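Local coordinates for peptidase S8 and S53, subtilisin, kexin, sedolisin (Mycobacterium smegmatis, PDB 4KG7), which is a subtilisin-like serine endopeptidase, the mycosin MycP3 of the type VII (ESX-3) secretion system, and probably cleaves peptide bonds with a Ser-His-Asp charge relay, at residues L53-A58 with V368-A373; Q60-A65 with A329-S334; D90-T95 with R134-R139. All coordinates share one frame; numbering follows the deposited sequence.

Contact 1 (L53-A58 with V368-A373); sequences LNLSGA and VDPVAA
Val368 meets Leu53 through one methyl each: CG1 of Val368 lies 3.6 Å from CD2 of Leu53, the two side chains crossing at a slant. That methyl sits between the backbone N and carbonyl carbon of Val368 (chi1 66°), which turns it to the leucine. Asp369 works through water. Its OD1 accepts from a water that also donates to the carbonyl O of Leu53, 2.9 Å from the water oxygen, and accepts from Val371 N; three bonds thus tie the water to both segments. The same OD1 caps its own helix by taking the N-H of Ala372, met from above the carboxylate plane. Pro370 comes next and is wedged in: its CD and CG lie against Leu53 O, CD at 3.4 Å, while its CB faces the CB of Ala58 at 4.0 Å. Val371 sends CG2 into the turn at Gly57 and Ala58, 3.5 Å from Ala58 N. With CG1 anti to the backbone N (chi1 168°), CG2 lies beside that N and is the branch that meets the other helix; it also reaches ND2 of Asn54, 3.7 Å away. The amide oxygen of that asparagine, OD1, accepts from Gly57 N at 3.0 Å. Helix 318-335 backs the apolar layer with Tyr324, Val328 and Leu331. Asn54, with positive phi, closes helix 48-53 in a Schellman motif and caps helix 55-59, so the contact sets two helix N-termini, each with a side-chain N-cap, side by side, joining the N-terminal and C-terminal helices of the subtilisin fold.

Contact 2 (Q60-A65 with A329-S334); sequences QHSRGA and AALVRS
Helix 318-335, which carries the predicted catalytic Ser319 at its start, is met near its C-terminal end by the loop that leads from helix 55-59 into strand 68-73. Ser62 and Ser334 supply the two hydrogen bonds between loop and helix, one donated from each side. Ser62 OG gives its hydrogen to the carbonyl O of Leu331, 3.0 Å away, in the carbonyl plane and on a lone pair, with a C=O...donor angle of 113°. Ser62 OG in turn accepts from Gly64 N at 3.2 Å, an ST turn that curls the loop over the helix. With OG anti to the backbone N (chi1 -180°), the hydroxyl is carried out to the helical carbonyl. One turn on, Ser334 OG donates to Ala65 O at 2.8 Å, again in the carbonyl plane and on a lone pair. Ala65 O also accepts from the side chain of Gln67.

Beside the Ser62 bond, Leu331 lays CD2 against the peptide joining Arg63 and Gly64, 3.4 Å from Gly64 N and 3.5 Å from Arg63 C. Gly64 has phi 93°, a backbone shape that glycine adopts readily, and its CA lies 3.9 Å from Ala330 O. On the far side of the loop Arg63 turns its side chain to Trp59 in a cation-pi contact, and Leu331 also packs on Val124.

Leu331 O lies in the last turns of a helix, and Ser62 takes one of its lone pairs. Ser62 OG is both donor and acceptor, so its hydroxyl rotation is fixed by the helix carbonyl while its own lone pair holds the turn.

Contact 3 (D90-T95 with R134-R139); sequences DYIEST and RQNSPR
Asp90 and Arg134 form a side-on salt bridge at the ends of two neighbouring parallel strands of the subtilisin sheet, 85-90 and 129-134. The side chains run side by side, and the arginine, bent at chi3 (70°), brings NE to Asp90 OD1 at 3.0 Å and NH2 to OD2 at 2.9 Å. The two planes are 49° apart: both acceptors lie close to the guanidinium plane, whereas NE reaches OD1 from above the carboxylate plane. NH2 makes a second salt bridge, to the anti lone pair of Glu93 OE1 at 2.9 Å, and a water links that oxygen to Arg134 NH1. Ile92 lies over one face of the guanidinium group, its CB 4.0 Å from NE, and stretches CD1 to OD1 of Asn136 at 3.7 Å.

The carboxylate of Asp90 is held in turn by its own loop. Ile92 N donates to OD1 in an Asx turn, from the face of the carboxylate opposite to Arg134 NE, and Thr95 gives both OG1 and N to OD2. Five hydrogen bonds, with a weak sixth from Glu93 N to OD1, therefore grip the two oxygens, an arrangement that would probably keep the aspartate ionised. Further out, Tyr91 packs on helix 150-170 and bonds through OH to Thr19 O, while Gln135 bonds to Thr160 of that helix and Ser137 to Asp102. Phe140 of strand 140-142 touches Ile92, Glu93 and Arg134. The parallel beta bridge of Asp90 with Arg134 is completed by the backbone: Tyr91 N donates to Arg134 O at 2.8 Å, and the same carbonyl oxygen lies at the edge of the Tyr91 ring, 3.5 Å from CD1.

Contacts 1 and 2 are neighbours, their centres about 10 Å apart, and share an apolar seam: Ala58 CB packs on Leu331 CD1 and Ala373 CB on Val332 CG2, each pair at 3.9 Å. Ala58 therefore touches both the C-terminal helix and helix 318-335. Contact 3 lies on the opposite side of the chain's centre from contact 1, the centres about 34 Å apart, and about 30 Å (centres) from contact 2. Along the chain the three are nested, 3 within 2 within 1. Contact 3 comes nearest the predicted charge relay, without touching it: the side chain of Gln135 is about 7 Å from that of Asp73, and that of Ser137 about 9 Å from that of His104.

Contact 1 (L53-A58 with V368-A373)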
# COMPACT_ATOMS: atom_id res chain seq x y z
N LEU A 53 6.65 -13.31 9.78
CA LEU A 53 5.73 -12.46 10.52
C LEU A 53 5.08 -13.15 11.71
O LEU A 53 4.37 -12.51 12.48
CB LEU A 53 4.63 -11.99 9.57
CG LEU A 53 5.10 -11.02 8.47
CD1 LEU A 53 4.01 -10.93 7.41
CD2 LEU A 53 5.44 -9.66 9.07
N ASN A 54 5.30 -14.46 11.83
CA ASN A 54 4.60 -15.29 12.83
C ASN A 54 3.11 -14.98 12.88
O ASN A 54 2.56 -14.65 13.94
CB ASN A 54 5.25 -15.16 14.22
CG ASN A 54 4.69 -16.15 15.24
OD1 ASN A 54 4.04 -17.13 14.89
ND2 ASN A 54 4.96 -15.91 16.50
N LEU A 55 2.45 -15.10 11.74
CA LEU A 55 1.00 -14.88 11.72
C LEU A 55 0.25 -15.89 12.56
O LEU A 55 -0.76 -15.55 13.12
CB LEU A 55 0.44 -14.86 10.30
CG LEU A 55 1.00 -13.80 9.34
CD1 LEU A 55 0.34 -13.89 7.97
CD2 LEU A 55 0.90 -12.42 9.94
N SER A 56 0.72 -17.14 12.65
CA SER A 56 0.11 -18.12 13.57
C SER A 56 0.00 -17.60 15.00
O SER A 56 -1.04 -17.68 15.64
CB SER A 56 0.93 -19.41 13.57
OG SER A 56 0.77 -20.01 12.34
N GLY A 57 1.10 -17.06 15.49
CA GLY A 57 1.12 -16.44 16.81
C GLY A 57 0.17 -15.27 16.90
O GLY A 57 -0.53 -15.10 17.87
N ALA A 58 0.14 -14.45 15.85
CA ALA A 58 -0.70 -13.26 15.86
C ALA A 58 -2.19 -13.60 15.94
O ALA A 58 -2.95 -12.94 16.65
CB ALA A 58 -0.43 -12.42 14.63
N VAL A 368 7.99 -5.19 10.59
CA VAL A 368 6.86 -5.22 11.51
C VAL A 368 6.87 -6.54 12.26
O VAL A 368 7.24 -7.60 11.71
CB VAL A 368 5.54 -5.01 10.73
CG1 VAL A 368 5.24 -6.15 9.76
CG2 VAL A 368 4.36 -4.72 11.63
N ASP A 369 6.44 -6.48 13.52
CA ASP A 369 6.44 -7.65 14.39
C ASP A 369 5.05 -7.76 14.99
O ASP A 369 4.77 -7.16 16.04
CB ASP A 369 7.52 -7.54 15.47
CG ASP A 369 7.65 -8.80 16.31
OD1 ASP A 369 6.66 -9.56 16.47
OD2 ASP A 369 8.75 -8.99 16.89
N PRO A 370 4.15 -8.51 14.31
CA PRO A 370 2.77 -8.53 14.72
C PRO A 370 2.52 -8.98 16.16
O PRO A 370 1.75 -8.35 16.87
CB PRO A 370 2.12 -9.51 13.73
CG PRO A 370 2.95 -9.38 12.53
CD PRO A 370 4.35 -9.17 13.00
N VAL A 371 3.18 -10.04 16.62
CA VAL A 371 2.94 -10.52 17.98
C VAL A 371 3.40 -9.49 19.01
O VAL A 371 2.73 -9.22 20.01
CB VAL A 371 3.57 -11.90 18.22
CG1 VAL A 371 3.56 -12.24 19.69
CG2 VAL A 371 2.85 -12.96 17.40
N ALA A 372 4.55 -8.87 18.75
CA ALA A 372 5.05 -7.82 19.65
C ALA A 372 4.07 -6.65 19.69
O ALA A 372 3.77 -6.10 20.75
CB ALA A 372 6.41 -7.36 19.22
N ALA A 373 3.55 -6.27 18.52
CA ALA A 373 2.59 -5.16 18.45
C ALA A 373 1.30 -5.48 19.20
O ALA A 373 0.67 -4.59 19.81
CB ALA A 373 2.29 -4.80 17.00
O HOH W 1 5.08 -11.68 15.18

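Contact 2 (Q60-A65 with A329-S334)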
# COMPACT_ATOMS: atom_id res chain seq x y z
N GLN A 60 -3.69 -15.89 17.45
CA GLN A 60 -4.09 -16.18 18.81
C GLN A 60 -4.49 -14.94 19.59
O GLN A 60 -5.13 -15.05 20.63
CB GLN A 60 -2.97 -16.94 19.54
CG GLN A 60 -2.82 -18.34 18.98
CD GLN A 60 -4.13 -19.12 19.10
OE1 GLN A 60 -4.72 -19.19 20.18
NE2 GLN A 60 -4.63 -19.63 17.98
N HIS A 61 -4.15 -13.75 19.07
CA HIS A 61 -4.56 -12.49 19.67
C HIS A 61 -5.68 -11.79 18.91
O HIS A 61 -6.55 -11.19 19.52
CB HIS A 61 -3.34 -11.55 19.78
CG HIS A 61 -2.26 -12.09 20.66
ND1 HIS A 61 -2.30 -11.97 22.03
CD2 HIS A 61 -1.14 -12.80 20.38
CE1 HIS A 61 -1.25 -12.58 22.55
NE2 HIS A 61 -0.52 -13.07 21.57
N SER A 62 -5.67 -11.90 17.59
CA SER A 62 -6.61 -11.16 16.76
C SER A 62 -6.62 -11.72 15.34
O SER A 62 -5.59 -12.17 14.84
CB SER A 62 -6.23 -9.68 16.72
OG SER A 62 -7.14 -8.96 15.92
N ARG A 63 -7.79 -11.65 14.70
CA ARG A 63 -7.93 -11.96 13.27
C ARG A 63 -8.52 -10.76 12.48
O ARG A 63 -8.86 -10.90 11.31
CB ARG A 63 -8.77 -13.21 13.08
CG ARG A 63 -7.97 -14.45 13.46
CD ARG A 63 -8.79 -15.71 13.43
NE ARG A 63 -9.18 -16.15 12.10
CZ ARG A 63 -8.36 -16.66 11.17
NH1 ARG A 63 -7.03 -16.71 11.33
NH2 ARG A 63 -8.89 -17.09 10.03
N GLY A 64 -8.65 -9.62 13.15
CA GLY A 64 -9.08 -8.40 12.49
C GLY A 64 -10.58 -8.15 12.54
O GLY A 64 -11.08 -7.31 11.81
N ALA A 65 -11.31 -8.87 13.39
CA ALA A 65 -12.76 -8.69 13.47
C ALA A 65 -13.14 -7.24 13.74
O ALA A 65 -12.52 -6.54 14.53
CB ALA A 65 -13.35 -9.59 14.54
N ALA A 329 -2.01 -3.74 11.01
CA ALA A 329 -2.75 -2.63 11.60
C ALA A 329 -4.18 -3.03 11.92
O ALA A 329 -4.68 -2.69 12.98
CB ALA A 329 -2.72 -1.39 10.70
N ALA A 330 -4.84 -3.76 11.03
CA ALA A 330 -6.21 -4.23 11.30
C ALA A 330 -6.22 -5.17 12.51
O ALA A 330 -7.14 -5.10 13.33
CB ALA A 330 -6.82 -4.94 10.07
N LEU A 331 -5.22 -6.05 12.62
CA LEU A 331 -5.15 -6.91 13.82
C LEU A 331 -5.08 -6.05 15.08
O LEU A 331 -5.77 -6.31 16.09
CB LEU A 331 -3.93 -7.84 13.77
CG LEU A 331 -3.94 -8.89 12.67
CD1 LEU A 331 -2.78 -9.87 12.88
CD2 LEU A 331 -5.27 -9.60 12.49
N VAL A 332 -4.21 -5.06 15.05
CA VAL A 332 -3.96 -4.22 16.23
C VAL A 332 -5.21 -3.41 16.58
O VAL A 332 -5.58 -3.31 17.74
CB VAL A 332 -2.73 -3.30 16.00
CG1 VAL A 332 -2.63 -2.23 17.08
CG2 VAL A 332 -1.46 -4.14 15.98
N ARG A 333 -5.87 -2.83 15.57
CA ARG A 333 -7.08 -2.05 15.86
C ARG A 333 -8.24 -2.89 16.35
O ARG A 333 -9.05 -2.39 17.14
CB ARG A 333 -7.51 -1.21 14.65
CG ARG A 333 -6.43 -0.30 14.12
CD ARG A 333 -7.04 0.93 13.49
NE ARG A 333 -7.38 1.92 14.51
CZ ARG A 333 -7.70 3.18 14.23
NH1 ARG A 333 -7.85 3.58 12.98
NH2 ARG A 333 -7.93 4.03 15.21
N SER A 334 -8.31 -4.16 15.94
CA SER A 334 -9.33 -5.05 16.45
C SER A 334 -9.07 -5.40 17.91
O SER A 334 -9.99 -5.40 18.72
CB SER A 334 -9.40 -6.33 15.62
OG SER A 334 -10.36 -7.24 16.09

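Contact 3 (D90-T95 with R134-R139)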
# COMPACT_ATOMS: atom_id res chain seq x y z
N ASP A 90 -14.84 3.66 -8.51
CA ASP A 90 -13.89 3.59 -9.62
C ASP A 90 -13.54 5.02 -10.07
O ASP A 90 -14.43 5.87 -10.25
CB ASP A 90 -14.58 2.80 -10.75
CG ASP A 90 -13.65 2.38 -11.88
OD1 ASP A 90 -12.46 2.75 -11.90
OD2 ASP A 90 -14.14 1.67 -12.79
N TYR A 91 -12.25 5.27 -10.26
CA TYR A 91 -11.72 6.55 -10.74
C TYR A 91 -11.17 6.39 -12.17
O TYR A 91 -10.60 7.34 -12.69
CB TYR A 91 -10.60 7.07 -9.80
CG TYR A 91 -11.21 7.56 -8.52
CD1 TYR A 91 -11.55 6.66 -7.50
CD2 TYR A 91 -11.52 8.89 -8.35
CE1 TYR A 91 -12.15 7.11 -6.32
CE2 TYR A 91 -12.11 9.34 -7.19
CZ TYR A 91 -12.43 8.45 -6.18
OH TYR A 91 -13.05 8.88 -5.02
N ILE A 92 -11.41 5.24 -12.79
CA ILE A 92 -10.90 4.93 -14.15
C ILE A 92 -12.09 4.78 -15.11
O ILE A 92 -12.25 5.58 -16.03
CB ILE A 92 -10.00 3.68 -14.16
CG1 ILE A 92 -8.73 3.92 -13.32
CG2 ILE A 92 -9.61 3.35 -15.58
CD1 ILE A 92 -7.74 4.92 -13.87
N GLU A 93 -12.93 3.78 -14.85
CA GLU A 93 -14.20 3.63 -15.53
C GLU A 93 -15.32 3.95 -14.53
O GLU A 93 -15.10 4.71 -13.58
CB GLU A 93 -14.35 2.23 -16.13
CG GLU A 93 -13.24 1.82 -17.09
CD GLU A 93 -13.45 0.44 -17.66
OE1 GLU A 93 -13.41 -0.54 -16.88
OE2 GLU A 93 -13.64 0.31 -18.89
N SER A 94 -16.49 3.34 -14.71
CA SER A 94 -17.64 3.59 -13.84
C SER A 94 -18.10 2.31 -13.15
O SER A 94 -19.29 2.14 -12.83
CB SER A 94 -18.80 4.21 -14.65
OG SER A 94 -19.17 3.39 -15.74
N THR A 95 -17.15 1.41 -12.93
CA THR A 95 -17.43 0.16 -12.22
C THR A 95 -17.58 0.42 -10.73
O THR A 95 -17.40 1.53 -10.25
CB THR A 95 -16.33 -0.93 -12.46
OG1 THR A 95 -15.13 -0.60 -11.73
CG2 THR A 95 -16.01 -1.11 -13.93
N ARG A 134 -11.09 1.43 -6.97
CA ARG A 134 -10.14 1.40 -8.06
C ARG A 134 -9.73 2.83 -8.37
O ARG A 134 -10.47 3.61 -8.94
CB ARG A 134 -10.64 0.71 -9.35
CG ARG A 134 -9.56 0.76 -10.44
CD ARG A 134 -9.78 -0.18 -11.60
NE ARG A 134 -10.90 0.21 -12.44
CZ ARG A 134 -11.21 -0.41 -13.57
NH1 ARG A 134 -10.44 -1.38 -14.04
NH2 ARG A 134 -12.27 -0.01 -14.26
N GLN A 135 -8.51 3.17 -7.98
CA GLN A 135 -7.98 4.52 -8.14
C GLN A 135 -7.08 4.67 -9.34
O GLN A 135 -6.89 5.79 -9.83
CB GLN A 135 -7.28 4.95 -6.83
CG GLN A 135 -6.66 6.34 -6.83
CD GLN A 135 -5.21 6.36 -7.31
OE1 GLN A 135 -4.50 5.34 -7.26
NE2 GLN A 135 -4.76 7.50 -7.82
N ASN A 136 -6.51 3.57 -9.81
CA ASN A 136 -5.66 3.65 -10.99
C ASN A 136 -5.50 2.35 -11.70
O ASN A 136 -5.80 1.29 -11.16
CB ASN A 136 -4.29 4.24 -10.67
CG ASN A 136 -3.72 5.10 -11.83
OD1 ASN A 136 -4.17 5.09 -13.03
ND2 ASN A 136 -2.70 5.88 -11.47
N SER A 137 -5.08 2.43 -12.95
CA SER A 137 -4.72 1.24 -13.73
C SER A 137 -3.84 1.70 -14.87
O SER A 137 -4.25 2.58 -15.62
CB SER A 137 -5.93 0.54 -14.31
OG SER A 137 -5.48 -0.42 -15.30
N PRO A 138 -2.65 1.11 -15.01
CA PRO A 138 -1.82 1.42 -16.19
C PRO A 138 -2.34 0.85 -17.49
O PRO A 138 -1.75 1.13 -18.55
CB PRO A 138 -0.48 0.78 -15.86
CG PRO A 138 -0.75 -0.24 -14.87
CD PRO A 138 -1.99 0.15 -14.11
N ARG A 139 -3.42 0.06 -17.43
CA ARG A 139 -4.04 -0.46 -18.64
C ARG A 139 -4.93 0.58 -19.33
O ARG A 139 -5.46 0.32 -20.40
CB ARG A 139 -4.88 -1.70 -18.34
CG ARG A 139 -4.13 -2.86 -17.72
CD ARG A 139 -3.13 -3.46 -18.68
NE ARG A 139 -2.29 -4.45 -18.03
CZ ARG A 139 -1.30 -4.13 -17.20
NH1 ARG A 139 -1.02 -2.86 -16.92
NH2 ARG A 139 -0.57 -5.09 -16.65
O HOH W 2 -11.49 -2.60 -16.40